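Local coordinates for protein lipase aflb (Neosartorya fumigata, PDB 6IDY) that probably hydrolyses the carboxylic ester bonds of lipids such as triacylglycerols, at residues W241-K244 against T249-V252; Y211-I216 against K244-T249; A124-K129 against V138-L143. All blocks are in the same frame, centred on the assembly; numbering follows the deposited sequence.

Interaction 1 (W241-K244 against T249-V252); sequences WALK and TRKV. With SO4 (sulfate ion), chain E.
Arg250 reaches back to the end of helix 235-245 and takes hold of two successive carbonyls, Leu243 O and Lys244 O. Its CG stands beside the backbone N and anti to the carbonyl carbon (chi1 -51°), and the chain from CG to NE is extended, which carries the guanidinium clear of its own backbone to those oxygens. NE donates to Leu243 O at 2.7 Å in a nearly straight bond (N-H...O 167°), yet approaches from above the carbonyl plane, 38° out of it. NH2 donates to Lys244 O at 2.9 Å and lies in that carbonyl's plane, on a lone pair. Both oxygens sit close to the guanidinium plane, so the pair of bonds fixes the group's rotation.

The tightly packed part is the buried side, where Thr249 crosses Leu243. Thr249 OG1 occupies the position between backbone N and carbonyl carbon; there it lies 3.5 Å from Leu243 CD2 and 3.5 Å from Ala242 O, while its hydrogen bond goes to Trp246 O. The Leu243 side chain grazes the root of the arginine, with CD2 4.3 Å from Arg250 CG.

The looser side holds the partly exposed Arg250 tip and a sulfate ion, probably from the crystallisation liquor. NH1 reaches sulfate O1 at 2.8 Å and NH2 reaches sulfate O4 at 3.1 Å; Arg337 NE also binds this anion. Lys244, whose CB points away, sends NZ to Gly300 O and Leu298 O.

Pro247, four residues beyond Leu243, has no N-H to continue the helical bonding of Leu243 O. Arg250 NE supplies a donor instead, and its positive charge, placed at the carbonyl end of the helix, would probably be favoured by the helix dipole.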
# COMPACT_ATOMS: atom_id res chain seq x y z
N TRP A 241 -5.87 -7.38 10.02
CA TRP A 241 -5.50 -8.65 10.66
C TRP A 241 -4.78 -8.38 11.99
O TRP A 241 -5.11 -9.00 12.99
CB TRP A 241 -4.65 -9.53 9.71
CG TRP A 241 -4.37 -10.91 10.23
CD1 TRP A 241 -3.39 -11.28 11.10
CD2 TRP A 241 -5.06 -12.12 9.87
NE1 TRP A 241 -3.43 -12.64 11.32
CE2 TRP A 241 -4.43 -13.19 10.56
CE3 TRP A 241 -6.17 -12.41 9.05
CZ2 TRP A 241 -4.88 -14.51 10.46
CZ3 TRP A 241 -6.58 -13.73 8.92
CH2 TRP A 241 -5.94 -14.77 9.61
N ALA A 242 -3.83 -7.41 12.01
CA ALA A 242 -3.10 -7.02 13.22
C ALA A 242 -4.06 -6.51 14.30
O ALA A 242 -3.97 -6.93 15.45
CB ALA A 242 -2.05 -5.96 12.89
N LEU A 243 -5.02 -5.65 13.91
CA LEU A 243 -6.02 -5.10 14.82
C LEU A 243 -6.93 -6.20 15.40
O LEU A 243 -7.21 -6.21 16.60
CB LEU A 243 -6.84 -3.99 14.15
CG LEU A 243 -6.10 -2.70 13.81
CD1 LEU A 243 -6.93 -1.83 12.87
CD2 LEU A 243 -5.71 -1.91 15.09
N LYS A 244 -7.36 -7.14 14.55
CA LYS A 244 -8.23 -8.24 14.96
C LYS A 244 -7.53 -9.19 15.96
O LYS A 244 -8.05 -9.42 17.05
CB LYS A 244 -8.72 -9.02 13.72
CG LYS A 244 -9.50 -10.30 14.07
CD LYS A 244 -10.28 -10.84 12.87
CE LYS A 244 -11.21 -11.94 13.30
NZ LYS A 244 -11.64 -12.76 12.14
N THR A 249 -3.37 -3.59 20.17
CA THR A 249 -3.09 -2.56 19.16
C THR A 249 -4.28 -1.62 18.97
O THR A 249 -4.06 -0.43 18.70
CB THR A 249 -2.67 -3.18 17.82
OG1 THR A 249 -3.77 -3.89 17.25
CG2 THR A 249 -1.42 -4.07 17.94
N ARG A 250 -5.52 -2.13 19.11
CA ARG A 250 -6.75 -1.35 18.94
C ARG A 250 -6.83 -0.14 19.88
O ARG A 250 -7.35 0.90 19.48
CB ARG A 250 -8.01 -2.21 19.14
CG ARG A 250 -8.07 -3.51 18.34
CD ARG A 250 -9.33 -4.27 18.72
NE ARG A 250 -9.30 -5.67 18.30
CZ ARG A 250 -10.25 -6.56 18.59
NH1 ARG A 250 -11.32 -6.19 19.28
NH2 ARG A 250 -10.15 -7.81 18.16
N LYS A 251 -6.32 -0.29 21.13
CA LYS A 251 -6.35 0.77 22.15
C LYS A 251 -5.41 1.93 21.85
O LYS A 251 -5.60 3.02 22.39
CB LYS A 251 -6.02 0.20 23.55
CG LYS A 251 -7.03 -0.82 24.06
CD LYS A 251 -6.64 -1.37 25.43
CE LYS A 251 -7.70 -2.29 25.97
NZ LYS A 251 -7.40 -2.74 27.36
N VAL A 252 -4.38 1.70 21.02
CA VAL A 252 -3.38 2.75 20.76
C VAL A 252 -3.46 3.31 19.32
O VAL A 252 -2.63 4.15 18.96
CB VAL A 252 -1.94 2.30 21.15
CG1 VAL A 252 -1.86 1.98 22.65
CG2 VAL A 252 -1.46 1.13 20.32
S SO4 E . -14.22 -8.25 19.08
O1 SO4 E . -13.75 -7.27 20.06
O2 SO4 E . -14.76 -9.41 19.78
O3 SO4 E . -15.25 -7.65 18.26
O4 SO4 E . -13.11 -8.67 18.23

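Interaction 2 (Y211-I216 against K244-T249); sequences YVAYAI and KYWPST
The Trp246 indole receives the methyl of Ala213 on one face: CB stands 3.6 Å above the plane, offset toward the rim, and 18° off the normal of the five-membered ring, a CH-pi contact with CG as its nearest atom at 3.6 Å. Tyr438 meets the same indole edge-to-face, and the ring of Tyr136 also meets it. The CB of Trp246 points toward helix 205-223; chi1 (-82°), with CG beside the backbone N, places the ring next to that helix, and chi2 (-106°) turns its face to the methyl.

About one turn further along helix 205-223, Ile216 and Thr249 cross at about a right angle. Ile216 CG2 abuts Thr249 CB at 3.8 Å, while the methyl CG2 of Thr249 is 3.6 Å from Ala213 O. Thr249 therefore presents carbon to the neighbouring helix and turns its hydroxyl back on its own turn: OG1 meets Trp246 O at 2.7 Å, nearly along the C=O axis, and Thr249 N is a second donor to that oxygen at 3.0 Å.

No hydrogen bond links the two segments. The chemistry implies a join of helix 205-223 to the turn that follows helix 235-245, made chiefly through carbon contacts, in which the turn's own bonds satisfy the threonine hydroxyl.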
# COMPACT_ATOMS: atom_id res chain seq x y z
N TYR A 211 4.32 -7.73 11.62
CA TYR A 211 5.16 -6.55 11.51
C TYR A 211 4.36 -5.29 11.80
O TYR A 211 4.89 -4.38 12.43
CB TYR A 211 5.84 -6.49 10.13
CG TYR A 211 6.86 -7.58 9.94
CD1 TYR A 211 8.19 -7.40 10.33
CD2 TYR A 211 6.50 -8.82 9.42
CE1 TYR A 211 9.13 -8.42 10.18
CE2 TYR A 211 7.43 -9.85 9.27
CZ TYR A 211 8.75 -9.64 9.65
OH TYR A 211 9.68 -10.63 9.47
N VAL A 212 3.07 -5.25 11.39
CA VAL A 212 2.17 -4.13 11.64
C VAL A 212 1.81 -4.09 13.14
O VAL A 212 1.92 -3.03 13.75
CB VAL A 212 0.90 -4.13 10.74
CG1 VAL A 212 -0.03 -2.96 11.09
CG2 VAL A 212 1.27 -4.09 9.27
N ALA A 213 1.39 -5.24 13.71
CA ALA A 213 1.04 -5.37 15.13
C ALA A 213 2.21 -4.94 16.01
O ALA A 213 2.01 -4.13 16.92
CB ALA A 213 0.63 -6.80 15.46
N TYR A 214 3.43 -5.43 15.70
CA TYR A 214 4.60 -5.02 16.48
C TYR A 214 4.91 -3.54 16.30
O TYR A 214 5.17 -2.88 17.30
CB TYR A 214 5.83 -5.91 16.22
CG TYR A 214 6.97 -5.58 17.16
CD1 TYR A 214 7.02 -6.13 18.44
CD2 TYR A 214 7.99 -4.71 16.79
CE1 TYR A 214 8.06 -5.82 19.32
CE2 TYR A 214 9.02 -4.38 17.66
CZ TYR A 214 9.06 -4.94 18.92
OH TYR A 214 10.08 -4.62 19.78
N ALA A 215 4.87 -3.03 15.05
CA ALA A 215 5.15 -1.61 14.75
C ALA A 215 4.20 -0.71 15.52
O ALA A 215 4.65 0.28 16.10
CB ALA A 215 5.05 -1.34 13.25
N ILE A 216 2.91 -1.07 15.59
CA ILE A 216 1.92 -0.31 16.34
C ILE A 216 2.32 -0.19 17.81
O ILE A 216 2.49 0.92 18.32
CB ILE A 216 0.47 -0.84 16.15
CG1 ILE A 216 -0.04 -0.58 14.71
CG2 ILE A 216 -0.46 -0.20 17.18
CD1 ILE A 216 -1.33 -1.40 14.32
N LYS A 244 -7.36 -7.14 14.55
CA LYS A 244 -8.23 -8.24 14.96
C LYS A 244 -7.53 -9.19 15.96
O LYS A 244 -8.05 -9.42 17.05
CB LYS A 244 -8.72 -9.02 13.72
CG LYS A 244 -9.50 -10.30 14.07
CD LYS A 244 -10.28 -10.84 12.87
CE LYS A 244 -11.21 -11.94 13.30
NZ LYS A 244 -11.64 -12.76 12.14
N TYR A 245 -6.38 -9.75 15.56
CA TYR A 245 -5.69 -10.77 16.34
C TYR A 245 -4.72 -10.24 17.39
O TYR A 245 -4.28 -11.02 18.23
CB TYR A 245 -5.04 -11.79 15.41
CG TYR A 245 -6.10 -12.51 14.59
CD1 TYR A 245 -6.98 -13.41 15.19
CD2 TYR A 245 -6.29 -12.21 13.25
CE1 TYR A 245 -7.98 -14.05 14.46
CE2 TYR A 245 -7.28 -12.85 12.50
CZ TYR A 245 -8.12 -13.76 13.11
OH TYR A 245 -9.10 -14.38 12.37
N TRP A 246 -4.41 -8.94 17.41
CA TRP A 246 -3.59 -8.37 18.49
C TRP A 246 -4.45 -7.26 19.07
O TRP A 246 -4.22 -6.09 18.74
CB TRP A 246 -2.22 -7.85 17.99
CG TRP A 246 -1.16 -8.90 17.83
CD1 TRP A 246 -0.08 -9.11 18.64
CD2 TRP A 246 -1.02 -9.81 16.73
NE1 TRP A 246 0.70 -10.13 18.13
CE2 TRP A 246 0.15 -10.57 16.96
CE3 TRP A 246 -1.78 -10.08 15.58
CZ2 TRP A 246 0.57 -11.58 16.08
CZ3 TRP A 246 -1.37 -11.08 14.72
CH2 TRP A 246 -0.20 -11.82 14.97
N PRO A 247 -5.52 -7.58 19.86
CA PRO A 247 -6.43 -6.53 20.36
C PRO A 247 -5.77 -5.37 21.11
O PRO A 247 -6.35 -4.29 21.15
CB PRO A 247 -7.42 -7.29 21.25
CG PRO A 247 -7.38 -8.68 20.76
CD PRO A 247 -5.97 -8.92 20.32
N SER A 248 -4.57 -5.58 21.69
CA SER A 248 -3.86 -4.51 22.41
C SER A 248 -3.56 -3.33 21.48
O SER A 248 -3.54 -2.18 21.93
CB SER A 248 -2.57 -5.04 23.03
OG SER A 248 -1.69 -5.51 22.02
N THR A 249 -3.37 -3.59 20.17
CA THR A 249 -3.09 -2.56 19.16
C THR A 249 -4.28 -1.62 18.97
O THR A 249 -4.06 -0.43 18.70
CB THR A 249 -2.67 -3.18 17.82
OG1 THR A 249 -3.77 -3.89 17.25
CG2 THR A 249 -1.42 -4.07 17.94

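Interaction 3 (A124-K129 against V138-L143); sequences AIYPVK and VAENAL
Nearly antiperiplanar first torsions bring Tyr126 and Glu140 together: with CG opposite the backbone N in both (chi1 -165° in Tyr126), the tyrosine ring lies against the side chain at the start of helix 140-145. The motif is a helix N-terminus, with Ala139 at the N-cap, lined on its flank by the loop that precedes the helix, outside the core of what looks like an alpha/beta-hydrolase fold. The loop enters a cis peptide bond before Pro127, directly after the tyrosine.

Glu140 CB sits 3.5 Å from the centroid of the Tyr126 ring, almost exactly on its normal, a CH-pi contact over the middle of the face. Beyond CG the glutamate is extended and runs back past the ring toward the tyrosine's own backbone, so the two side chains slide past each other in opposite directions. The carboxylate plane is only 17° from the ring plane, and OE2 comes to 3.5 Å from Tyr126 CB. A hydrogen bond from that oxygen to Tyr214 on helix 205-223 probably holds the glutamate against the tyrosine face.

One helical turn on, the Leu143 and Tyr126 side chains cross at about a right angle, with Leu143 CD1 3.7 Å from Tyr126 CE2. The contact is near the surface, but Leu143 is itself buried and also touches Tyr214 and Tyr136.

The phenol tip fixes the far end of the ring: Tyr126 OH donates to Val138 O at 2.7 Å, tilted 27° from that carbonyl's plane.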
# COMPACT_ATOMS: atom_id res chain seq x y z
N ALA A 124 6.15 -4.55 28.77
CA ALA A 124 6.58 -5.48 27.73
C ALA A 124 5.57 -5.54 26.58
O ALA A 124 4.36 -5.55 26.81
CB ALA A 124 6.80 -6.87 28.31
N ILE A 125 6.08 -5.50 25.34
CA ILE A 125 5.25 -5.58 24.14
C ILE A 125 5.56 -6.87 23.38
O ILE A 125 4.96 -7.15 22.35
CB ILE A 125 5.38 -4.30 23.25
CG1 ILE A 125 6.84 -4.05 22.82
CG2 ILE A 125 4.75 -3.08 23.95
CD1 ILE A 125 7.01 -3.30 21.60
N TYR A 126 6.52 -7.65 23.90
CA TYR A 126 6.97 -8.90 23.31
C TYR A 126 7.43 -9.87 24.42
O TYR A 126 8.15 -9.44 25.31
CB TYR A 126 8.11 -8.65 22.31
CG TYR A 126 8.41 -9.83 21.41
CD1 TYR A 126 9.25 -10.86 21.82
CD2 TYR A 126 7.87 -9.90 20.13
CE1 TYR A 126 9.49 -11.96 21.00
CE2 TYR A 126 8.13 -10.98 19.29
CZ TYR A 126 8.95 -12.01 19.73
OH TYR A 126 9.21 -13.07 18.90
N PRO A 127 7.06 -11.17 24.38
CA PRO A 127 6.25 -11.86 23.34
C PRO A 127 4.75 -11.54 23.35
O PRO A 127 4.11 -11.73 22.32
CB PRO A 127 6.55 -13.34 23.59
CG PRO A 127 6.84 -13.41 25.06
CD PRO A 127 7.54 -12.12 25.40
N VAL A 128 4.20 -11.08 24.48
CA VAL A 128 2.76 -10.80 24.60
C VAL A 128 2.54 -9.48 25.35
O VAL A 128 2.81 -9.42 26.55
CB VAL A 128 1.98 -11.97 25.29
CG1 VAL A 128 0.48 -11.71 25.31
CG2 VAL A 128 2.28 -13.34 24.66
N LYS A 129 1.99 -8.45 24.66
CA LYS A 129 1.70 -7.17 25.32
C LYS A 129 0.54 -7.35 26.31
O LYS A 129 0.64 -6.94 27.47
CB LYS A 129 1.37 -6.06 24.31
CG LYS A 129 1.25 -4.69 24.98
CD LYS A 129 0.75 -3.62 24.05
CE LYS A 129 0.55 -2.31 24.77
NZ LYS A 129 0.10 -1.25 23.84
N VAL A 138 7.41 -14.52 14.45
CA VAL A 138 8.62 -13.79 14.05
C VAL A 138 9.36 -13.30 15.30
O VAL A 138 8.72 -12.84 16.25
CB VAL A 138 8.28 -12.61 13.08
CG1 VAL A 138 9.54 -11.90 12.60
CG2 VAL A 138 7.46 -13.09 11.89
N ALA A 139 10.71 -13.36 15.29
CA ALA A 139 11.55 -12.89 16.39
C ALA A 139 11.43 -11.36 16.52
O ALA A 139 11.22 -10.67 15.51
CB ALA A 139 13.00 -13.28 16.15
N GLU A 140 11.55 -10.83 17.76
CA GLU A 140 11.44 -9.40 18.06
C GLU A 140 12.45 -8.55 17.26
O GLU A 140 12.07 -7.50 16.74
CB GLU A 140 11.55 -9.14 19.57
CG GLU A 140 11.36 -7.68 19.96
CD GLU A 140 11.30 -7.36 21.44
OE1 GLU A 140 11.86 -8.13 22.25
OE2 GLU A 140 10.69 -6.32 21.79
N ASN A 141 13.71 -9.00 17.16
CA ASN A 141 14.76 -8.29 16.44
C ASN A 141 14.42 -8.08 14.96
O ASN A 141 14.65 -6.99 14.45
CB ASN A 141 16.14 -8.94 16.64
CG ASN A 141 16.37 -10.28 15.96
OD1 ASN A 141 15.45 -11.03 15.62
ND2 ASN A 141 17.64 -10.63 15.77
N ALA A 142 13.82 -9.10 14.31
CA ALA A 142 13.38 -9.03 12.91
C ALA A 142 12.17 -8.09 12.76
O ALA A 142 12.13 -7.32 11.80
CB ALA A 142 13.03 -10.43 12.41
N LEU A 143 11.21 -8.14 13.70
CA LEU A 143 10.02 -7.28 13.69
C LEU A 143 10.42 -5.80 13.84
O LEU A 143 9.98 -4.96 13.05
CB LEU A 143 9.03 -7.67 14.81
CG LEU A 143 8.29 -9.00 14.68
CD1 LEU A 143 7.70 -9.41 16.01
CD2 LEU A 143 7.19 -8.94 13.63

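How the interactions relate
Interactions 1 and 2 share Lys244 and Thr249, and their centres are about 5 Å apart. Helix 235-245 and its following turn thus serve both, with Val252 CG2 3.6 Å from Ile216 CG2. Interaction 3 lies about 11 Å, centre to centre, from interaction 2, and helix 205-223 connects the two through Tyr214: its OH is 2.7 Å from Glu140 OE2, and its CE1 packs on Ile125 CD1 at 3.6 Å. Interactions 1 and 3, about 15 Å apart between centres, also touch, Val252 CG1 lying 4.0 Å from Lys129 NZ. The sulfate belongs to interaction 1 alone, and the calcium ion is about 13 Å from the Leu243 side chain.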